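Uncharacterized aldehyde dehydrogenase AldY (Bacillus subtilis, PDB 4DNG) probably oxidises aldehydes to carboxylates with NAD(+) as cofactor, and may help protect the cell against stress from ethanol and related compounds. Local coordinates at residues Glu24-Pro29 with Asp179-Ile184; Thr102-Gln107 with Phe153-Asn158. One frame throughout, in Å; residues are numbered along the deposited sequence.

Interaction 1 (Glu24-Pro29 with Asp179-Ile184); sequences EDILNP and DIQTAI
The amide nitrogen of Gln181 is gripped by two acceptors of strand 23-27. Gln181 NE2 gives a hydrogen bond to Glu24 OE2 at 2.6 Å, meeting the carboxylate on its anti side. Gln181 NE2 gives a second, straighter one (177°) to the backbone oxygen Asp25 O at 3.0 Å. Asp25 O lies in the plane of the Gln181 amide, though the donor is tilted from the plane of the Asp25 carbonyl. The other branch, Gln181 OE1, accepts from Leu27 N at 3.2 Å, in the carbonyl plane and on a lone pair. The amide uses Asp25 O and Leu27 N, on the two sides of Ile26, as a residue of a parallel strand would, and three bonds fix its rotation. A bend at chi2 (-55°) folds the Gln181 chain so that its end reaches the strand. Gln181 N is held in turn by Asp179 OD2, at 2.8 Å, in an Asx turn. Beside this polar patch, Ile26 lies against the backbone of Ile180 and Gln181, with Ile26 CD1 3.3 Å from Ile180 O and Ile26 CG2 3.4 Å from Gln181 O. Ile26 CD1 also approaches Ala183 CB at 4.2 Å. The contact ties the antiparallel pair of strands 23-27 and 34-39 to the turn that leads into helix 183-196. Strand 34-39 also touches Ile180 and Ile184. Glu93 of helix 83-94 touches Ile26 and hydrogen-bonds Ile184 N; Met89 packs on Ile184.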
loop_
_atom_site.group_PDB
_atom_site.type_symbol
_atom_site.label_atom_id
_atom_site.label_comp_id
_atom_site.label_asym_id
_atom_site.label_seq_id
_atom_site.Cartn_x
_atom_site.Cartn_y
_atom_site.Cartn_z
ATOM N N GLU A 24 -10.087 -8.411 33.107
ATOM C CA GLU A 24 -10.674 -9.532 32.423
ATOM C C GLU A 24 -9.955 -10.803 32.787
ATOM O O GLU A 24 -8.722 -10.861 32.791
ATOM C CB GLU A 24 -10.581 -9.339 30.921
ATOM C CG GLU A 24 -11.153 -10.514 30.154
ATOM C CD GLU A 24 -11.866 -10.099 28.893
ATOM O OE1 GLU A 24 -12.037 -8.879 28.672
ATOM O OE2 GLU A 24 -12.270 -10.997 28.125
ATOM N N ASP A 25 -10.742 -11.828 33.083
ATOM C CA ASP A 25 -10.206 -13.141 33.317
ATOM C C ASP A 25 -9.880 -13.818 31.990
ATOM O O ASP A 25 -10.749 -13.927 31.094
ATOM C CB ASP A 25 -11.215 -13.957 34.119
ATOM C CG ASP A 25 -11.440 -13.398 35.507
ATOM O OD1 ASP A 25 -10.675 -12.495 35.930
ATOM O OD2 ASP A 25 -12.387 -13.855 36.177
ATOM N N ILE A 26 -8.627 -14.246 31.841
ATOM C CA ILE A 26 -8.256 -15.037 30.672
ATOM C C ILE A 26 -8.566 -16.481 31.008
ATOM O O ILE A 26 -8.109 -17.003 32.030
ATOM C CB ILE A 26 -6.786 -14.854 30.255
ATOM C CG1 ILE A 26 -6.495 -13.355 30.073
ATOM C CG2 ILE A 26 -6.492 -15.673 29.001
ATOM C CD1 ILE A 26 -5.106 -13.021 29.596
ATOM N N LEU A 27 -9.359 -17.111 30.148
ATOM C CA LEU A 27 -9.931 -18.412 30.448
ATOM C C LEU A 27 -9.360 -19.535 29.588
ATOM O O LEU A 27 -8.980 -19.322 28.441
ATOM C CB LEU A 27 -11.459 -18.354 30.307
ATOM C CG LEU A 27 -12.275 -17.308 31.100
ATOM C CD1 LEU A 27 -13.774 -17.539 30.920
ATOM C CD2 LEU A 27 -11.937 -17.278 32.585
ATOM N N ASN A 28 -9.373 -20.734 30.134
ATOM C CA ASN A 28 -9.184 -21.913 29.347
ATOM C C ASN A 28 -10.534 -22.189 28.753
ATOM O O ASN A 28 -11.520 -22.218 29.451
ATOM C CB ASN A 28 -8.732 -23.063 30.222
ATOM C CG ASN A 28 -8.530 -24.333 29.449
ATOM O OD1 ASN A 28 -9.195 -24.571 28.469
ATOM N ND2 ASN A 28 -7.607 -25.150 29.891
ATOM N N PRO A 29 -10.568 -22.351 27.445
ATOM C CA PRO A 29 -11.801 -22.549 26.691
ATOM C C PRO A 29 -12.544 -23.831 27.018
ATOM O O PRO A 29 -13.755 -23.854 26.939
ATOM C CB PRO A 29 -11.314 -22.565 25.260
ATOM C CG PRO A 29 -10.150 -21.667 25.271
ATOM C CD PRO A 29 -9.496 -21.818 26.598
ATOM N N ASP A 179 -5.391 -10.084 21.149
ATOM C CA ASP A 179 -6.700 -10.207 21.710
ATOM C C ASP A 179 -6.435 -10.525 23.180
ATOM O O ASP A 179 -5.663 -11.458 23.503
ATOM C CB ASP A 179 -7.440 -11.357 21.014
ATOM C CG ASP A 179 -8.856 -11.512 21.486
ATOM O OD1 ASP A 179 -9.737 -11.646 20.626
ATOM O OD2 ASP A 179 -9.109 -11.495 22.709
ATOM N N ILE A 180 -7.065 -9.764 24.069
ATOM C CA ILE A 180 -6.911 -10.003 25.502
ATOM C C ILE A 180 -7.088 -11.500 25.840
ATOM O O ILE A 180 -6.314 -12.055 26.626
ATOM C CB ILE A 180 -7.833 -9.087 26.372
ATOM C CG1 ILE A 180 -7.494 -9.231 27.881
ATOM C CG2 ILE A 180 -9.323 -9.379 26.141
ATOM C CD1 ILE A 180 -6.079 -8.820 28.258
ATOM N N GLN A 181 -8.064 -12.170 25.216
ATOM C CA GLN A 181 -8.315 -13.578 25.545
ATOM C C GLN A 181 -7.153 -14.499 25.202
ATOM O O GLN A 181 -7.104 -15.622 25.679
ATOM C CB GLN A 181 -9.652 -14.100 24.991
ATOM C CG GLN A 181 -10.867 -13.733 25.856
ATOM C CD GLN A 181 -10.748 -14.168 27.326
ATOM O OE1 GLN A 181 -10.429 -15.331 27.654
ATOM N NE2 GLN A 181 -11.001 -13.228 28.220
ATOM N N THR A 182 -6.224 -14.024 24.383
ATOM C CA THR A 182 -5.012 -14.795 24.085
ATOM C C THR A 182 -3.765 -13.896 24.259
ATOM O O THR A 182 -2.822 -13.943 23.463
ATOM C CB THR A 182 -5.082 -15.374 22.655
ATOM O OG1 THR A 182 -5.480 -14.332 21.778
ATOM C CG2 THR A 182 -6.149 -16.476 22.538
ATOM N N ALA A 183 -3.762 -13.075 25.304
ATOM C CA ALA A 183 -2.674 -12.118 25.495
ATOM C C ALA A 183 -1.357 -12.747 25.915
ATOM O O ALA A 183 -0.289 -12.153 25.702
ATOM C CB ALA A 183 -3.074 -11.063 26.500
ATOM N N ILE A 184 -1.426 -13.917 26.553
ATOM C CA ILE A 184 -0.216 -14.560 27.024
ATOM C C ILE A 184 0.561 -15.115 25.836
ATOM O O ILE A 184 1.744 -14.834 25.678
ATOM C CB ILE A 184 -0.477 -15.634 28.098
ATOM C CG1 ILE A 184 -1.018 -14.976 29.364
ATOM C CG2 ILE A 184 0.815 -16.329 28.487
ATOM C CD1 ILE A 184 -1.861 -15.888 30.210
#

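Interaction 2 (Thr102-Gln107 with Phe153-Asn158); sequences TIELEQ and FNFPMN
Glu104 turns its CG anti to the backbone N (chi1 -167°) and stays extended beyond it (chi2 171°), which carries its carboxylate from helix 98-118 to the start of helix 156-169. There OE2 accepts two backbone hydrogen bonds. Met157 N meets Glu104 OE2 at 2.8 Å, nearly along the C-O axis but with a bent N-H...O angle. Asn158 N meets Glu104 OE2 at 3.2 Å, straighter and on the anti side. Phe155 holds the N-cap position, and Glu104 supplies from another helix an acceptor for N-H groups of the first turn. The positive end of the helix dipole would probably help keep the carboxylate ionised. With an alanine here, the N-H groups of Met157 and Asn158 are likely to lose this acceptor, and a gap to open beside Phe155. Glu104 OE1 lies 3.5 Å from Phe155 CD1, with the carboxylate and ring planes 52° apart. The Phe155 ring also makes a cation-pi contact with Lys100. Nearer its own helix, Glu104 CG packs on Asn158 CB at 3.6 Å. Leu105 CD1 touches Met157 SD at 3.9 Å. Asn158 lies about 7 Å, side chain to side chain, from Glu253, a predicted active-site residue.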
loop_
_atom_site.group_PDB
_atom_site.type_symbol
_atom_site.label_atom_id
_atom_site.label_comp_id
_atom_site.label_asym_id
_atom_site.label_seq_id
_atom_site.Cartn_x
_atom_site.Cartn_y
_atom_site.Cartn_z
ATOM N N THR A 102 2.178 -27.016 18.912
ATOM C CA THR A 102 3.566 -27.323 18.613
ATOM C C THR A 102 3.947 -26.726 17.274
ATOM O O THR A 102 5.020 -26.130 17.127
ATOM C CB THR A 102 3.803 -28.829 18.614
ATOM O OG1 THR A 102 3.491 -29.338 19.916
ATOM C CG2 THR A 102 5.274 -29.161 18.260
ATOM N N ILE A 103 3.041 -26.859 16.310
ATOM C CA ILE A 103 3.254 -26.346 14.957
ATOM C C ILE A 103 3.386 -24.825 15.017
ATOM O O ILE A 103 4.277 -24.233 14.386
ATOM C CB ILE A 103 2.125 -26.806 14.013
ATOM C CG1 ILE A 103 2.330 -28.284 13.644
ATOM C CG2 ILE A 103 2.086 -25.962 12.755
ATOM C CD1 ILE A 103 1.133 -28.950 12.993
ATOM N N GLU A 104 2.526 -24.204 15.820
ATOM C CA GLU A 104 2.543 -22.763 15.981
ATOM C C GLU A 104 3.851 -22.260 16.617
ATOM O O GLU A 104 4.447 -21.272 16.124
ATOM C CB GLU A 104 1.333 -22.282 16.771
ATOM C CG GLU A 104 1.172 -20.776 16.666
ATOM C CD GLU A 104 -0.127 -20.239 17.244
ATOM O OE1 GLU A 104 -1.133 -20.992 17.332
ATOM O OE2 GLU A 104 -0.129 -19.032 17.594
ATOM N N LEU A 105 4.301 -22.927 17.687
ATOM C CA LEU A 105 5.564 -22.545 18.303
ATOM C C LEU A 105 6.710 -22.741 17.330
ATOM O O LEU A 105 7.588 -21.878 17.217
ATOM C CB LEU A 105 5.850 -23.292 19.606
ATOM C CG LEU A 105 7.112 -22.856 20.390
ATOM C CD1 LEU A 105 7.207 -21.351 20.571
ATOM C CD2 LEU A 105 7.120 -23.513 21.738
ATOM N N GLU A 106 6.700 -23.869 16.625
ATOM C CA GLU A 106 7.696 -24.098 15.575
ATOM C C GLU A 106 7.705 -23.010 14.498
ATOM O O GLU A 106 8.764 -22.450 14.193
ATOM C CB GLU A 106 7.597 -25.508 14.996
ATOM C CG GLU A 106 8.417 -26.491 15.829
ATOM C CD GLU A 106 7.978 -27.932 15.689
ATOM O OE1 GLU A 106 7.226 -28.254 14.746
ATOM O OE2 GLU A 106 8.393 -28.753 16.534
ATOM N N GLN A 107 6.539 -22.670 13.958
ATOM C CA GLN A 107 6.468 -21.622 12.926
ATOM C C GLN A 107 6.972 -20.265 13.388
ATOM O O GLN A 107 7.651 -19.576 12.638
ATOM C CB GLN A 107 5.064 -21.500 12.400
ATOM C CG GLN A 107 4.696 -22.592 11.412
ATOM C CD GLN A 107 3.257 -22.457 10.938
ATOM O OE1 GLN A 107 2.821 -23.171 10.038
ATOM N NE2 GLN A 107 2.508 -21.532 11.546
ATOM N N PHE A 153 -7.393 -13.990 17.958
ATOM C CA PHE A 153 -7.403 -15.109 18.908
ATOM C C PHE A 153 -7.011 -16.460 18.343
ATOM O O PHE A 153 -6.873 -17.406 19.106
ATOM C CB PHE A 153 -8.801 -15.270 19.487
ATOM C CG PHE A 153 -9.842 -15.692 18.479
ATOM C CD1 PHE A 153 -9.952 -17.033 18.072
ATOM C CD2 PHE A 153 -10.736 -14.757 17.952
ATOM C CE1 PHE A 153 -10.914 -17.427 17.147
ATOM C CE2 PHE A 153 -11.705 -15.143 17.026
ATOM C CZ PHE A 153 -11.792 -16.479 16.624
ATOM N N ASN A 154 -6.931 -16.586 17.017
ATOM C CA ASN A 154 -6.527 -17.849 16.413
ATOM C C ASN A 154 -5.134 -17.667 15.899
ATOM O O ASN A 154 -4.849 -16.671 15.249
ATOM C CB ASN A 154 -7.474 -18.293 15.288
ATOM C CG ASN A 154 -7.744 -17.193 14.265
ATOM O OD1 ASN A 154 -6.823 -16.627 13.672
ATOM N ND2 ASN A 154 -9.026 -16.902 14.040
ATOM N N PHE A 155 -4.254 -18.606 16.218
ATOM C CA PHE A 155 -2.829 -18.482 15.875
ATOM C C PHE A 155 -2.203 -17.190 16.368
ATOM O O PHE A 155 -1.434 -16.551 15.640
ATOM C CB PHE A 155 -2.582 -18.683 14.369
ATOM C CG PHE A 155 -3.108 -19.991 13.838
ATOM C CD1 PHE A 155 -2.456 -21.195 14.140
ATOM C CD2 PHE A 155 -4.261 -20.024 13.042
ATOM C CE1 PHE A 155 -2.941 -22.400 13.658
ATOM C CE2 PHE A 155 -4.749 -21.226 12.557
ATOM C CZ PHE A 155 -4.086 -22.415 12.866
ATOM N N PRO A 156 -2.489 -16.816 17.627
ATOM C CA PRO A 156 -2.007 -15.535 18.186
ATOM C C PRO A 156 -0.485 -15.350 18.124
ATOM O O PRO A 156 -0.022 -14.274 17.775
ATOM C CB PRO A 156 -2.449 -15.616 19.659
ATOM C CG PRO A 156 -2.591 -17.089 19.925
ATOM C CD PRO A 156 -3.201 -17.603 18.649
ATOM N N MET A 157 0.291 -16.377 18.465
ATOM C CA MET A 157 1.730 -16.202 18.617
ATOM C C MET A 157 2.435 -16.111 17.260
ATOM O O MET A 157 3.278 -15.231 17.019
ATOM C CB MET A 157 2.328 -17.324 19.455
ATOM C CG MET A 157 3.838 -17.212 19.529
ATOM S SD MET A 157 4.663 -18.348 20.640
ATOM C CE MET A 157 4.037 -17.849 22.248
ATOM N N ASN A 158 2.072 -17.026 16.376
ATOM C CA ASN A 158 2.596 -17.042 15.037
ATOM C C ASN A 158 2.355 -15.697 14.328
ATOM O O ASN A 158 3.301 -15.090 13.808
ATOM C CB ASN A 158 1.957 -18.220 14.298
ATOM C CG ASN A 158 2.247 -18.222 12.824
ATOM O OD1 ASN A 158 3.398 -18.310 12.407
ATOM N ND2 ASN A 158 1.194 -18.145 12.017
#

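How the interactions relate
Interaction 1 is partly buried and lies farther from the centre of the chain than interaction 2, which is a buried contact near the predicted active site. Their centres are 15 Å apart. Both segments of interaction 2 fall in the chain between the two segments of interaction 1. The two touch where Thr182 packs on Phe153 and Pro156. Helix 183-196 begins in interaction 1 and packs on Pro156 and Met157 in interaction 2; helix 83-94 borders both. In each, one side chain binds backbone groups across the contact. In interaction 1 a neutral amide both donates and accepts at a strand, and also donates to the carboxylate of Glu24. In interaction 2 a carboxylate only accepts, at the N-terminal end of a helix.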